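Side-chain contacts in formimidoylglutamase (Bacillus subtilis, PDB 3M1R), which hydrolyses N-formimidoyl-L-glutamate to L-glutamate and formamide in histidine degradation, using manganese as its cofactor: residues Gly190-Glu193 / Phe194-Ser197; Ala199-Ala202 / Tyr203-His207; Asn210-Thr213 / Met214-Arg218; Gly221-Pro224 / Thr225-Ile229. All coordinates share one frame; numbering follows the deposited sequence.

In the fold
All four contacts are local, each between neighbouring turns or residues of one continuous run of chain. They follow in series along the edge of the parallel sheet of this arginase-family fold. Interaction 1 lies nearest the metals. It is a partly buried turn after strand 186-191, held by a backbone bond and a water. Interaction 2 is helix 198-206, with a looser Glu/Lys side. Interactions 1 and 2 both meet the second subunit; interaction 4 meets none. Interaction 3 caps helix 214-220 with a hydroxyl at the end of strand 210-213, which pairs with strand 186-191. Interaction 4 starts helix 222-234. There a threonine clasps a carbonyl, an apolar face packs on helix 267-278, and Lys-227 is exposed.

Interaction 1 (Gly190-Glu193 / Phe194-Ser197); sequences GIRE and FSNS
A water molecule bridges Glu-193 O and Ser-195 OG, lying 2.7 Å from each. It donates to the carbonyl. Ser-195 OG stands anti to its own carbonyl carbon (chi1 -60°). This turns it back along Arg-192, where it sits 3.5 Å from Arg-192 CB. The backbone closes here too: Ser-195 N donates to Arg-192 O at 3.1 Å. The donor approaches from above the carbonyl plane, 42° out of it. Residues 192 to 195 form a type II beta turn, with Phe-194 at its third position and a positive phi. The turn follows strand 186-191 at the metal-binding end of the arginase-family sheet. Asn-196 swings its amide across the side chain of Ile-191 at about a right angle. Its ND2 comes 3.3 Å from Ile-191 CG2. The same amide accepts from His-156 N and donates to Ala-154 O, which fixes its rotation and is consistent with a second-shell role beside His-155, a ligand of one of the calcium ions found here. Toward the second subunit, Glu-193 and Phe-194 run side by side. Glu-193 CG lies 3.5 Å from Phe-194 CD1, and the carboxylate is tilted 50° to the ring. With an alanine in place of Phe-194, Glu-193 CG would probably lose its ring neighbour, and His-311 of the second subunit its edge-to-face partner. The carboxylate of Glu-193 forms a salt bridge with Lys-314 of that second subunit.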
ATOM      1  N   GLY D 190       4.324 -21.777  23.567  1.00 39.14           N
ATOM      2  CA  GLY D 190       4.777 -21.270  22.277  1.00 33.34           C
ATOM      3  C   GLY D 190       6.096 -20.529  22.290  1.00 41.63           C
ATOM      4  O   GLY D 190       6.453 -19.889  21.289  1.00 36.15           O
ATOM      5  N   ILE D 191       6.828 -20.611  23.409  1.00 43.03           N
ATOM      6  CA  ILE D 191       8.108 -19.887  23.540  1.00 37.19           C
ATOM      7  C   ILE D 191       9.010 -20.287  22.373  1.00 37.18           C
ATOM      8  O   ILE D 191       9.261 -21.467  22.143  1.00 43.36           O
ATOM      9  CB  ILE D 191       8.811 -20.174  24.888  1.00 41.07           C
ATOM     10  CG1 ILE D 191       7.970 -19.661  26.071  1.00 37.46           C
ATOM     11  CG2 ILE D 191      10.188 -19.559  24.909  1.00 39.11           C
ATOM     12  CD1 ILE D 191       7.616 -18.180  25.974  1.00 32.77           C
ATOM     13  N   ARG D 192       9.491 -19.308  21.624  1.00 39.30           N
ATOM     14  CA  ARG D 192      10.034 -19.596  20.304  1.00 39.60           C
ATOM     15  C   ARG D 192      11.549 -19.435  20.257  1.00 40.14           C
ATOM     16  O   ARG D 192      12.091 -18.494  20.820  1.00 38.83           O
ATOM     17  CB  ARG D 192       9.346 -18.704  19.254  1.00 31.43           C
ATOM     18  CG  ARG D 192       9.528 -19.173  17.817  1.00 29.06           C
ATOM     19  CD  ARG D 192       9.029 -18.114  16.849  1.00 28.43           C
ATOM     20  NE  ARG D 192       7.586 -17.909  16.986  1.00 31.05           N
ATOM     21  CZ  ARG D 192       6.887 -17.037  16.267  1.00 38.67           C
ATOM     22  NH1 ARG D 192       7.501 -16.284  15.359  1.00 33.69           N
ATOM     23  NH2 ARG D 192       5.573 -16.921  16.446  1.00 35.39           N
ATOM     24  N   GLU D 193      12.215 -20.384  19.604  1.00 43.93           N
ATOM     25  CA  GLU D 193      13.656 -20.331  19.358  1.00 44.00           C
ATOM     26  C   GLU D 193      14.067 -19.018  18.666  1.00 41.37           C
ATOM     27  O   GLU D 193      13.516 -18.654  17.635  1.00 41.75           O
ATOM     28  CB  GLU D 193      14.061 -21.529  18.496  1.00 43.64           C
ATOM     29  CG  GLU D 193      15.515 -21.572  18.075  1.00 46.79           C
ATOM     30  CD  GLU D 193      16.413 -22.205  19.122  1.00 54.47           C
ATOM     31  OE1 GLU D 193      16.204 -21.934  20.326  1.00 60.90           O
ATOM     32  OE2 GLU D 193      17.331 -22.972  18.743  1.00 48.58           O
ATOM     33  N   PHE D 194      15.031 -18.315  19.261  1.00 47.15           N
ATOM     34  CA  PHE D 194      15.549 -17.027  18.770  1.00 42.08           C
ATOM     35  C   PHE D 194      14.637 -15.832  19.033  1.00 41.76           C
ATOM     36  O   PHE D 194      14.890 -14.750  18.518  1.00 38.61           O
ATOM     37  CB  PHE D 194      15.956 -17.066  17.283  1.00 39.32           C
ATOM     38  CG  PHE D 194      17.140 -17.933  17.010  1.00 39.77           C
ATOM     39  CD1 PHE D 194      17.027 -19.043  16.195  1.00 38.80           C
ATOM     40  CD2 PHE D 194      18.360 -17.663  17.606  1.00 40.39           C
ATOM     41  CE1 PHE D 194      18.113 -19.857  15.967  1.00 43.17           C
ATOM     42  CE2 PHE D 194      19.444 -18.476  17.385  1.00 45.74           C
ATOM     43  CZ  PHE D 194      19.327 -19.575  16.564  1.00 44.38           C
ATOM     44  N   SER D 195      13.602 -16.019  19.848  1.00 39.06           N
ATOM     45  CA  SER D 195      12.759 -14.904  20.288  1.00 40.37           C
ATOM     46  C   SER D 195      13.070 -14.402  21.712  1.00 43.94           C
ATOM     47  O   SER D 195      12.406 -13.487  22.206  1.00 44.96           O
ATOM     48  CB  SER D 195      11.272 -15.294  20.192  1.00 39.60           C
ATOM     49  OG  SER D 195      10.930 -15.625  18.854  1.00 40.58           O
ATOM     50  N   ASN D 196      14.074 -14.993  22.365  1.00 39.78           N
ATOM     51  CA  ASN D 196      14.318 -14.716  23.783  1.00 41.48           C
ATOM     52  C   ASN D 196      15.784 -14.574  24.182  1.00 46.56           C
ATOM     53  O   ASN D 196      16.682 -14.956  23.430  1.00 50.05           O
ATOM     54  CB  ASN D 196      13.665 -15.796  24.645  1.00 44.06           C
ATOM     55  CG  ASN D 196      12.182 -15.788  24.533  1.00 43.67           C
ATOM     56  OD1 ASN D 196      11.523 -14.910  25.074  1.00 48.53           O
ATOM     57  ND2 ASN D 196      11.637 -16.753  23.802  1.00 44.47           N
ATOM     58  N   SER D 197      16.009 -14.025  25.374  1.00 51.31           N
ATOM     59  CA  SER D 197      17.360 -13.801  25.898  1.00 50.72           C
ATOM     60  C   SER D 197      17.724 -14.826  26.959  1.00 57.54           C
ATOM     61  O   SER D 197      16.850 -15.327  27.677  1.00 55.35           O
ATOM     62  CB  SER D 197      17.468 -12.412  26.504  1.00 52.57           C
ATOM     63  OG  SER D 197      17.177 -11.419  25.532  1.00 59.74           O
TER
HETATM   64  O   HOH W   1      12.325 -16.378  16.721  1.00 33.20           O

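Interaction 2 (Ala199-Ala202 / Tyr203-His207); sequences AYEA and YAKKH
Tyr-203 N donates to Ala-199 O at 2.8 Å, an i to i+4 bond at the start of a regular helical segment. Ala-204 N reaches Tyr-200 O in the same way, and Lys-205 N reaches Glu-201 O. Lys-206 N to Ala-202 O is the straightest of the set, with an angle of 166° at the hydrogen. This backbone core is the tight part of the contact. Tyr-203 packs its CB 3.6 Å from both Ala-199 O and Tyr-200 O. With CG anti to the backbone N (chi1 170°), the ring swings off the preceding turn, toward His-207. There His-207 ND1 lies over the rim of one ring face, 3.6 Å above the plane. His-207 ND1 also makes a weak bond to Tyr-203 O. The Tyr-203 hydroxyl is bonded to Asp-177, and Arg-173 makes a cation-pi contact with the ring. The other side is looser. Glu-201 and Lys-205 run side by side and point the same way, with Glu-201 CG 4.1 Å from Lys-205 CE. Their charged ends stay 4.4 Å apart, Glu-201 OE2 to Lys-205 NZ, beyond a salt bridge. Glu-201 OE2 bonds instead to Tyr-74 OH of the second subunit. Lys-205 and Lys-206 are exposed. Helix 198-206 is the crossover of a beta-alpha-beta unit between strands 186-191 and 210-213. Tyr-203 and His-207 face helix 171-178, while Ala-204 and Lys-205 rest on Ile-211 of strand 210-213.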
ATOM      1  N   ALA D 199      19.289 -14.473  29.785  1.00 61.21           N
ATOM      2  CA  ALA D 199      18.983 -13.964  31.115  1.00 57.51           C
ATOM      3  C   ALA D 199      17.514 -14.146  31.472  1.00 59.32           C
ATOM      4  O   ALA D 199      17.174 -14.573  32.573  1.00 62.84           O
ATOM      5  CB  ALA D 199      19.369 -12.492  31.210  1.00 53.06           C
ATOM      6  N   TYR D 200      16.645 -13.804  30.534  1.00 54.58           N
ATOM      7  CA  TYR D 200      15.221 -13.829  30.787  1.00 55.11           C
ATOM      8  C   TYR D 200      14.690 -15.248  30.890  1.00 56.01           C
ATOM      9  O   TYR D 200      13.783 -15.518  31.675  1.00 61.98           O
ATOM     10  CB  TYR D 200      14.485 -13.029  29.721  1.00 52.64           C
ATOM     11  CG  TYR D 200      14.804 -11.551  29.801  1.00 54.36           C
ATOM     12  CD1 TYR D 200      15.285 -10.993  30.979  1.00 54.80           C
ATOM     13  CD2 TYR D 200      14.613 -10.712  28.708  1.00 50.74           C
ATOM     14  CE1 TYR D 200      15.571  -9.649  31.065  1.00 57.79           C
ATOM     15  CE2 TYR D 200      14.898  -9.358  28.786  1.00 52.97           C
ATOM     16  CZ  TYR D 200      15.378  -8.837  29.966  1.00 56.86           C
ATOM     17  OH  TYR D 200      15.660  -7.496  30.057  1.00 56.18           O
ATOM     18  N   GLU D 201      15.265 -16.154  30.107  1.00 52.15           N
ATOM     19  CA  GLU D 201      14.937 -17.567  30.228  1.00 54.36           C
ATOM     20  C   GLU D 201      15.360 -18.040  31.604  1.00 58.51           C
ATOM     21  O   GLU D 201      14.624 -18.761  32.274  1.00 62.77           O
ATOM     22  CB  GLU D 201      15.649 -18.383  29.151  1.00 56.23           C
ATOM     23  CG  GLU D 201      15.369 -19.867  29.192  1.00 59.69           C
ATOM     24  CD  GLU D 201      16.354 -20.657  28.351  1.00 69.21           C
ATOM     25  OE1 GLU D 201      15.974 -21.133  27.264  1.00 66.83           O
ATOM     26  OE2 GLU D 201      17.521 -20.798  28.770  1.00 79.05           O
ATOM     27  N   ALA D 202      16.551 -17.623  32.036  1.00 54.96           N
ATOM     28  CA  ALA D 202      17.018 -17.987  33.367  1.00 54.30           C
ATOM     29  C   ALA D 202      16.070 -17.451  34.437  1.00 55.14           C
ATOM     30  O   ALA D 202      15.783 -18.130  35.420  1.00 57.00           O
ATOM     31  CB  ALA D 202      18.449 -17.473  33.614  1.00 51.77           C
ATOM     32  N   TYR D 203      15.585 -16.231  34.246  1.00 53.31           N
ATOM     33  CA  TYR D 203      14.737 -15.609  35.252  1.00 55.11           C
ATOM     34  C   TYR D 203      13.408 -16.343  35.407  1.00 57.30           C
ATOM     35  O   TYR D 203      12.858 -16.408  36.503  1.00 60.01           O
ATOM     36  CB  TYR D 203      14.480 -14.141  34.920  1.00 52.19           C
ATOM     37  CG  TYR D 203      13.412 -13.531  35.795  1.00 58.27           C
ATOM     38  CD1 TYR D 203      13.749 -12.772  36.911  1.00 64.36           C
ATOM     39  CD2 TYR D 203      12.063 -13.735  35.520  1.00 55.41           C
ATOM     40  CE1 TYR D 203      12.767 -12.218  37.721  1.00 66.03           C
ATOM     41  CE2 TYR D 203      11.077 -13.192  36.324  1.00 59.71           C
ATOM     42  CZ  TYR D 203      11.434 -12.434  37.421  1.00 62.81           C
ATOM     43  OH  TYR D 203      10.454 -11.886  38.217  1.00 59.18           O
ATOM     44  N   ALA D 204      12.892 -16.884  34.305  1.00 53.03           N
ATOM     45  CA  ALA D 204      11.644 -17.639  34.338  1.00 51.59           C
ATOM     46  C   ALA D 204      11.845 -19.011  34.961  1.00 58.24           C
ATOM     47  O   ALA D 204      10.926 -19.579  35.548  1.00 66.48           O
ATOM     48  CB  ALA D 204      11.049 -17.766  32.932  1.00 43.55           C
ATOM     49  N   LYS D 205      13.050 -19.547  34.830  1.00 57.24           N
ATOM     50  CA  LYS D 205      13.350 -20.845  35.410  1.00 59.39           C
ATOM     51  C   LYS D 205      13.529 -20.740  36.921  1.00 61.91           C
ATOM     52  O   LYS D 205      13.022 -21.565  37.670  1.00 64.51           O
ATOM     53  CB  LYS D 205      14.576 -21.477  34.745  1.00 59.59           C
ATOM     54  CG  LYS D 205      14.305 -21.897  33.303  1.00 64.99           C
ATOM     55  CD  LYS D 205      15.393 -22.807  32.770  1.00 73.15           C
ATOM     56  CE  LYS D 205      15.045 -23.333  31.382  1.00 73.87           C
ATOM     57  NZ  LYS D 205      16.061 -24.324  30.911  1.00 77.54           N
ATOM     58  N   LYS D 206      14.231 -19.705  37.358  1.00 63.06           N
ATOM     59  CA  LYS D 206      14.432 -19.458  38.778  1.00 68.44           C
ATOM     60  C   LYS D 206      13.068 -19.472  39.450  1.00 65.91           C
ATOM     61  O   LYS D 206      12.878 -20.058  40.523  1.00 65.10           O
ATOM     62  CB  LYS D 206      15.082 -18.086  38.977  1.00 74.02           C
ATOM     63  CG  LYS D 206      16.029 -17.987  40.153  1.00 85.04           C
ATOM     64  CD  LYS D 206      17.483 -18.202  39.721  1.00 92.61           C
ATOM     65  CE  LYS D 206      17.932 -17.171  38.677  1.00 91.44           C
ATOM     66  NZ  LYS D 206      19.380 -17.296  38.303  1.00 89.56           N
ATOM     67  N   HIS D 207      12.113 -18.831  38.782  1.00 66.31           N
ATOM     68  CA  HIS D 207      10.786 -18.620  39.330  1.00 60.33           C
ATOM     69  C   HIS D 207       9.864 -19.810  39.099  1.00 57.28           C
ATOM     70  O   HIS D 207       8.686 -19.747  39.437  1.00 58.08           O
ATOM     71  CB  HIS D 207      10.173 -17.354  38.729  1.00 57.41           C
ATOM     72  CG  HIS D 207      10.424 -16.123  39.538  1.00 66.96           C
ATOM     73  ND1 HIS D 207      11.610 -15.422  39.481  1.00 73.03           N
ATOM     74  CD2 HIS D 207       9.644 -15.469  40.431  1.00 70.26           C
ATOM     75  CE1 HIS D 207      11.553 -14.390  40.304  1.00 74.30           C
ATOM     76  NE2 HIS D 207      10.369 -14.396  40.892  1.00 77.51           N
TER

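Interaction 3 (Asn210-Thr213 / Met214-Arg218); sequences NIHT and MDMIR
Selenomethionine Met-216 folds back along the strand and lies over Thr-213, its SE 3.6 Å from Thr-213 N. Its CG is 3.4 Å from Thr-213 OG1. The bend at chi3 (58°) brings CE to the neighbouring residues. CE sits 3.5 Å from His-212 ND1 and equally close to Ile-211 O. The His-212 and Met-216 side chains cross obliquely. His-212 also packs on Thr-225 and Ile-229 of helix 222-234. Thr-213 carries the polar part. Its OG1 stands between the backbone N and the carbonyl carbon (chi1 68°), from where it can meet the first turn of the helix. It accepts from Met-216 N at 3.1 Å, with a nearly straight angle of 164° at the hydrogen. Thr-213 O accepts from Ile-217 N at 3.0 Å. Ile-217 lies against that oxygen, its CG1 3.2 Å from Thr-213 O. Two acceptors of one residue thus take up two amide hydrogens of the first turn. Here strand 210-213 ends and helix 214-220 begins directly. The strand lies at the edge of the parallel sheet within the chain, and Thr-213 is the N-cap of the helix, with its side-chain hydroxyl as the capping acceptor.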
ATOM      1  N   ASN D 210       6.408 -22.697  34.001  1.00 54.65           N
ATOM      2  CA  ASN D 210       6.238 -23.843  33.124  1.00 55.19           C
ATOM      3  C   ASN D 210       6.397 -23.420  31.675  1.00 53.64           C
ATOM      4  O   ASN D 210       5.494 -22.822  31.084  1.00 50.63           O
ATOM      5  CB  ASN D 210       4.865 -24.469  33.327  1.00 53.89           C
ATOM      6  CG  ASN D 210       4.617 -24.857  34.766  1.00 60.38           C
ATOM      7  OD1 ASN D 210       5.302 -25.717  35.322  1.00 57.63           O
ATOM      8  ND2 ASN D 210       3.637 -24.216  35.382  1.00 62.22           N
ATOM      9  N   ILE D 211       7.544 -23.754  31.102  1.00 53.98           N
ATOM     10  CA  ILE D 211       7.859 -23.311  29.758  1.00 50.59           C
ATOM     11  C   ILE D 211       7.675 -24.421  28.728  1.00 47.89           C
ATOM     12  O   ILE D 211       8.252 -25.492  28.844  1.00 50.84           O
ATOM     13  CB  ILE D 211       9.282 -22.760  29.689  1.00 49.75           C
ATOM     14  CG1 ILE D 211       9.463 -21.691  30.762  1.00 53.07           C
ATOM     15  CG2 ILE D 211       9.569 -22.202  28.283  1.00 45.27           C
ATOM     16  CD1 ILE D 211      10.897 -21.525  31.221  1.00 56.62           C
ATOM     17  N   HIS D 212       6.863 -24.149  27.717  1.00 46.82           N
ATOM     18  CA  HIS D 212       6.664 -25.086  26.615  1.00 45.64           C
ATOM     19  C   HIS D 212       7.015 -24.441  25.279  1.00 50.11           C
ATOM     20  O   HIS D 212       6.239 -23.649  24.730  1.00 47.89           O
ATOM     21  CB  HIS D 212       5.227 -25.601  26.630  1.00 49.61           C
ATOM     22  CG  HIS D 212       4.867 -26.268  27.918  1.00 54.36           C
ATOM     23  ND1 HIS D 212       4.846 -27.637  28.065  1.00 51.39           N
ATOM     24  CD2 HIS D 212       4.581 -25.751  29.135  1.00 56.14           C
ATOM     25  CE1 HIS D 212       4.536 -27.934  29.314  1.00 57.57           C
ATOM     26  NE2 HIS D 212       4.373 -26.808  29.985  1.00 56.15           N
ATOM     27  N   THR D 213       8.191 -24.784  24.764  1.00 48.47           N
ATOM     28  CA  THR D 213       8.669 -24.218  23.508  1.00 47.63           C
ATOM     29  C   THR D 213       7.847 -24.696  22.316  1.00 41.89           C
ATOM     30  O   THR D 213       7.022 -25.612  22.428  1.00 40.20           O
ATOM     31  CB  THR D 213      10.147 -24.556  23.265  1.00 49.27           C
ATOM     32  OG1 THR D 213      10.277 -25.962  23.026  1.00 52.22           O
ATOM     33  CG2 THR D 213      10.979 -24.179  24.482  1.00 49.93           C
HETATM   34  N   MSE D 214       8.046 -24.024  21.190  1.00 40.45           N
HETATM   35  CA  MSE D 214       7.454 -24.414  19.922  1.00 36.57           C
HETATM   36  C   MSE D 214       7.969 -25.791  19.551  1.00 45.31           C
HETATM   37  O   MSE D 214       7.258 -26.576  18.927  1.00 49.39           O
HETATM   38  CB  MSE D 214       7.846 -23.411  18.829  1.00 35.66           C
HETATM   39  CG  MSE D 214       6.998 -22.136  18.829  1.00 37.51           C
HETATM   40 SE   MSE D 214       5.065 -22.472  18.660  0.91 51.27          SE
HETATM   41  CE  MSE D 214       5.082 -23.658  17.119  1.00 34.67           C
ATOM     42  N   ASP D 215       9.210 -26.080  19.946  1.00 44.05           N
ATOM     43  CA  ASP D 215       9.843 -27.349  19.613  1.00 51.78           C
ATOM     44  C   ASP D 215       9.100 -28.474  20.319  1.00 53.01           C
ATOM     45  O   ASP D 215       8.760 -29.492  19.706  1.00 55.71           O
ATOM     46  CB  ASP D 215      11.320 -27.346  20.040  1.00 65.68           C
ATOM     47  CG  ASP D 215      12.234 -28.062  19.037  1.00 78.35           C
ATOM     48  OD1 ASP D 215      12.739 -27.387  18.113  1.00 83.20           O
ATOM     49  OD2 ASP D 215      12.463 -29.288  19.179  1.00 80.38           O
HETATM   50  N   MSE D 216       8.846 -28.279  21.612  1.00 51.93           N
HETATM   51  CA  MSE D 216       8.133 -29.266  22.425  1.00 50.74           C
HETATM   52  C   MSE D 216       6.708 -29.441  21.921  1.00 50.78           C
HETATM   53  O   MSE D 216       6.212 -30.562  21.813  1.00 52.74           O
HETATM   54  CB  MSE D 216       8.113 -28.839  23.895  1.00 50.23           C
HETATM   55  CG  MSE D 216       9.478 -28.890  24.583  1.00 58.16           C
HETATM   56 SE   MSE D 216       9.571 -27.764  26.178  0.75 68.04          SE
HETATM   57  CE  MSE D 216       8.112 -28.577  27.187  1.00100.28           C
ATOM     58  N   ILE D 217       6.063 -28.319  21.608  1.00 50.13           N
ATOM     59  CA  ILE D 217       4.677 -28.310  21.156  1.00 47.67           C
ATOM     60  C   ILE D 217       4.565 -29.040  19.823  1.00 49.57           C
ATOM     61  O   ILE D 217       3.590 -29.734  19.570  1.00 56.87           O
ATOM     62  CB  ILE D 217       4.157 -26.859  21.033  1.00 43.61           C
ATOM     63  CG1 ILE D 217       3.940 -26.267  22.420  1.00 48.88           C
ATOM     64  CG2 ILE D 217       2.869 -26.791  20.246  1.00 37.60           C
ATOM     65  CD1 ILE D 217       3.768 -24.777  22.416  1.00 50.84           C
ATOM     66  N   ARG D 218       5.577 -28.899  18.977  1.00 51.59           N
ATOM     67  CA  ARG D 218       5.539 -29.514  17.658  1.00 50.22           C
ATOM     68  C   ARG D 218       5.719 -31.024  17.706  1.00 58.23           C
ATOM     69  O   ARG D 218       5.123 -31.746  16.910  1.00 68.25           O
ATOM     70  CB  ARG D 218       6.576 -28.879  16.734  1.00 43.36           C
ATOM     71  CG  ARG D 218       6.127 -27.541  16.169  1.00 54.49           C
ATOM     72  CD  ARG D 218       5.316 -27.713  14.896  1.00 56.58           C
ATOM     73  NE  ARG D 218       4.619 -26.486  14.511  1.00 54.31           N
ATOM     74  CZ  ARG D 218       3.392 -26.187  14.926  1.00 50.74           C
ATOM     75  NH1 ARG D 218       2.748 -27.020  15.740  1.00 43.58           N
ATOM     76  NH2 ARG D 218       2.813 -25.060  14.546  1.00 48.50           N
TER

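Interaction 4 (Gly221-Pro224 / Thr225-Ile229); sequences GLIP and TIKEI
Thr-225 grips Gly-221 O twice. Thr-225 OG1 donates to Gly-221 O at 2.8 Å, from above the carbonyl plane and 45° out of it. Its backbone N donates to the same Gly-221 O at 2.9 Å. The hydroxyl is anti to the carbonyl carbon of Thr-225 (chi1 -68°), which lays it back against the preceding turn. A valine in its place would probably leave Gly-221 O with the amide bond alone and lose the side-chain clasp at the helix start. Gly-221 is the N-cap of the helix and has positive phi. Pro-224 follows in the first turn, where its lack of an N-H breaks no helical bond. Its carbonyl accepts from Glu-228 N at 3.0 Å, and Glu-228 CB packs against that oxygen. Glu-228 itself forms a salt bridge with Lys-220. Ile-223 meets the extended chain of Lys-227, with CG2 3.8 Å from Lys-227 CE. On the buried side Leu-222 CD1 is 4.2 Å from Ile-226 CD1. Helix 222-234 packs on helix 267-278 through Leu-222 and Ile-226. Ile-226 also meets Leu-189 of strand 186-191, and Leu-222 touches Ile-217 of helix 214-220.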
ATOM      1  N   GLY D 221       2.513 -31.936  20.380  1.00 58.21           N
ATOM      2  CA  GLY D 221       1.203 -31.443  19.981  1.00 49.78           C
ATOM      3  C   GLY D 221       0.646 -30.471  21.004  1.00 51.57           C
ATOM      4  O   GLY D 221       0.770 -30.694  22.209  1.00 51.86           O
ATOM      5  N   LEU D 222       0.031 -29.387  20.536  1.00 46.23           N
ATOM      6  CA  LEU D 222      -0.460 -28.360  21.455  1.00 47.53           C
ATOM      7  C   LEU D 222      -1.490 -28.870  22.488  1.00 48.58           C
ATOM      8  O   LEU D 222      -1.327 -28.658  23.691  1.00 45.58           O
ATOM      9  CB  LEU D 222      -1.000 -27.138  20.688  1.00 44.26           C
ATOM     10  CG  LEU D 222      -1.444 -25.978  21.584  1.00 42.70           C
ATOM     11  CD1 LEU D 222      -0.375 -25.645  22.623  1.00 40.10           C
ATOM     12  CD2 LEU D 222      -1.823 -24.746  20.767  1.00 35.14           C
ATOM     13  N   ILE D 223      -2.552 -29.523  22.027  1.00 45.68           N
ATOM     14  CA  ILE D 223      -3.578 -29.977  22.957  1.00 50.14           C
ATOM     15  C   ILE D 223      -3.058 -31.026  23.963  1.00 55.37           C
ATOM     16  O   ILE D 223      -3.334 -30.924  25.158  1.00 59.45           O
ATOM     17  CB  ILE D 223      -4.840 -30.504  22.252  1.00 48.78           C
ATOM     18  CG1 ILE D 223      -5.469 -29.420  21.368  1.00 46.42           C
ATOM     19  CG2 ILE D 223      -5.835 -30.991  23.298  1.00 49.14           C
ATOM     20  CD1 ILE D 223      -6.251 -28.397  22.131  1.00 49.58           C
ATOM     21  N   PRO D 224      -2.316 -32.038  23.488  1.00 52.26           N
ATOM     22  CA  PRO D 224      -1.690 -32.948  24.460  1.00 53.64           C
ATOM     23  C   PRO D 224      -0.734 -32.223  25.419  1.00 51.06           C
ATOM     24  O   PRO D 224      -0.685 -32.542  26.601  1.00 53.42           O
ATOM     25  CB  PRO D 224      -0.925 -33.936  23.572  1.00 50.02           C
ATOM     26  CG  PRO D 224      -1.693 -33.946  22.296  1.00 56.29           C
ATOM     27  CD  PRO D 224      -2.135 -32.507  22.103  1.00 53.70           C
ATOM     28  N   THR D 225       0.010 -31.248  24.924  1.00 49.60           N
ATOM     29  CA  THR D 225       0.903 -30.493  25.796  1.00 55.41           C
ATOM     30  C   THR D 225       0.132 -29.840  26.944  1.00 57.95           C
ATOM     31  O   THR D 225       0.579 -29.848  28.086  1.00 63.26           O
ATOM     32  CB  THR D 225       1.685 -29.412  25.038  1.00 52.71           C
ATOM     33  OG1 THR D 225       2.622 -30.028  24.147  1.00 59.62           O
ATOM     34  CG2 THR D 225       2.446 -28.541  26.016  1.00 47.70           C
ATOM     35  N   ILE D 226      -1.037 -29.291  26.638  1.00 56.62           N
ATOM     36  CA  ILE D 226      -1.874 -28.644  27.646  1.00 49.77           C
ATOM     37  C   ILE D 226      -2.505 -29.633  28.631  1.00 55.01           C
ATOM     38  O   ILE D 226      -2.613 -29.349  29.827  1.00 60.75           O
ATOM     39  CB  ILE D 226      -2.974 -27.800  26.980  1.00 41.70           C
ATOM     40  CG1 ILE D 226      -2.361 -26.630  26.214  1.00 41.66           C
ATOM     41  CG2 ILE D 226      -3.951 -27.278  28.008  1.00 43.32           C
ATOM     42  CD1 ILE D 226      -3.403 -25.789  25.523  1.00 42.87           C
ATOM     43  N   LYS D 227      -2.927 -30.792  28.137  1.00 53.50           N
ATOM     44  CA  LYS D 227      -3.494 -31.808  29.020  1.00 60.17           C
ATOM     45  C   LYS D 227      -2.444 -32.283  30.011  1.00 66.66           C
ATOM     46  O   LYS D 227      -2.742 -32.570  31.165  1.00 66.24           O
ATOM     47  CB  LYS D 227      -4.047 -32.989  28.217  1.00 58.48           C
ATOM     48  CG  LYS D 227      -5.378 -32.705  27.562  1.00 56.31           C
ATOM     49  CD  LYS D 227      -5.654 -33.687  26.452  1.00 67.79           C
ATOM     50  CE  LYS D 227      -7.066 -33.517  25.906  1.00 71.49           C
ATOM     51  NZ  LYS D 227      -7.397 -34.567  24.898  1.00 70.31           N
ATOM     52  N   GLU D 228      -1.205 -32.343  29.544  1.00 70.92           N
ATOM     53  CA  GLU D 228      -0.093 -32.790  30.363  1.00 76.13           C
ATOM     54  C   GLU D 228       0.186 -31.817  31.514  1.00 72.94           C
ATOM     55  O   GLU D 228       0.546 -32.237  32.605  1.00 76.79           O
ATOM     56  CB  GLU D 228       1.150 -32.962  29.481  1.00 84.63           C
ATOM     57  CG  GLU D 228       2.251 -33.834  30.070  1.00 95.91           C
ATOM     58  CD  GLU D 228       3.173 -34.419  29.006  1.00101.69           C
ATOM     59  OE1 GLU D 228       4.390 -34.526  29.264  1.00103.93           O
ATOM     60  OE2 GLU D 228       2.682 -34.772  27.912  1.00103.49           O
ATOM     61  N   ILE D 229       0.001 -30.522  31.280  1.00 64.56           N
ATOM     62  CA  ILE D 229       0.371 -29.524  32.281  1.00 56.42           C
ATOM     63  C   ILE D 229      -0.792 -28.867  33.032  1.00 56.26           C
ATOM     64  O   ILE D 229      -0.650 -28.503  34.199  1.00 50.89           O
ATOM     65  CB  ILE D 229       1.225 -28.393  31.654  1.00 66.94           C
ATOM     66  CG1 ILE D 229       1.915 -27.581  32.748  1.00 61.23           C
ATOM     67  CG2 ILE D 229       0.359 -27.498  30.778  1.00 62.65           C
ATOM     68  CD1 ILE D 229       2.579 -28.431  33.796  1.00 59.76           C
TER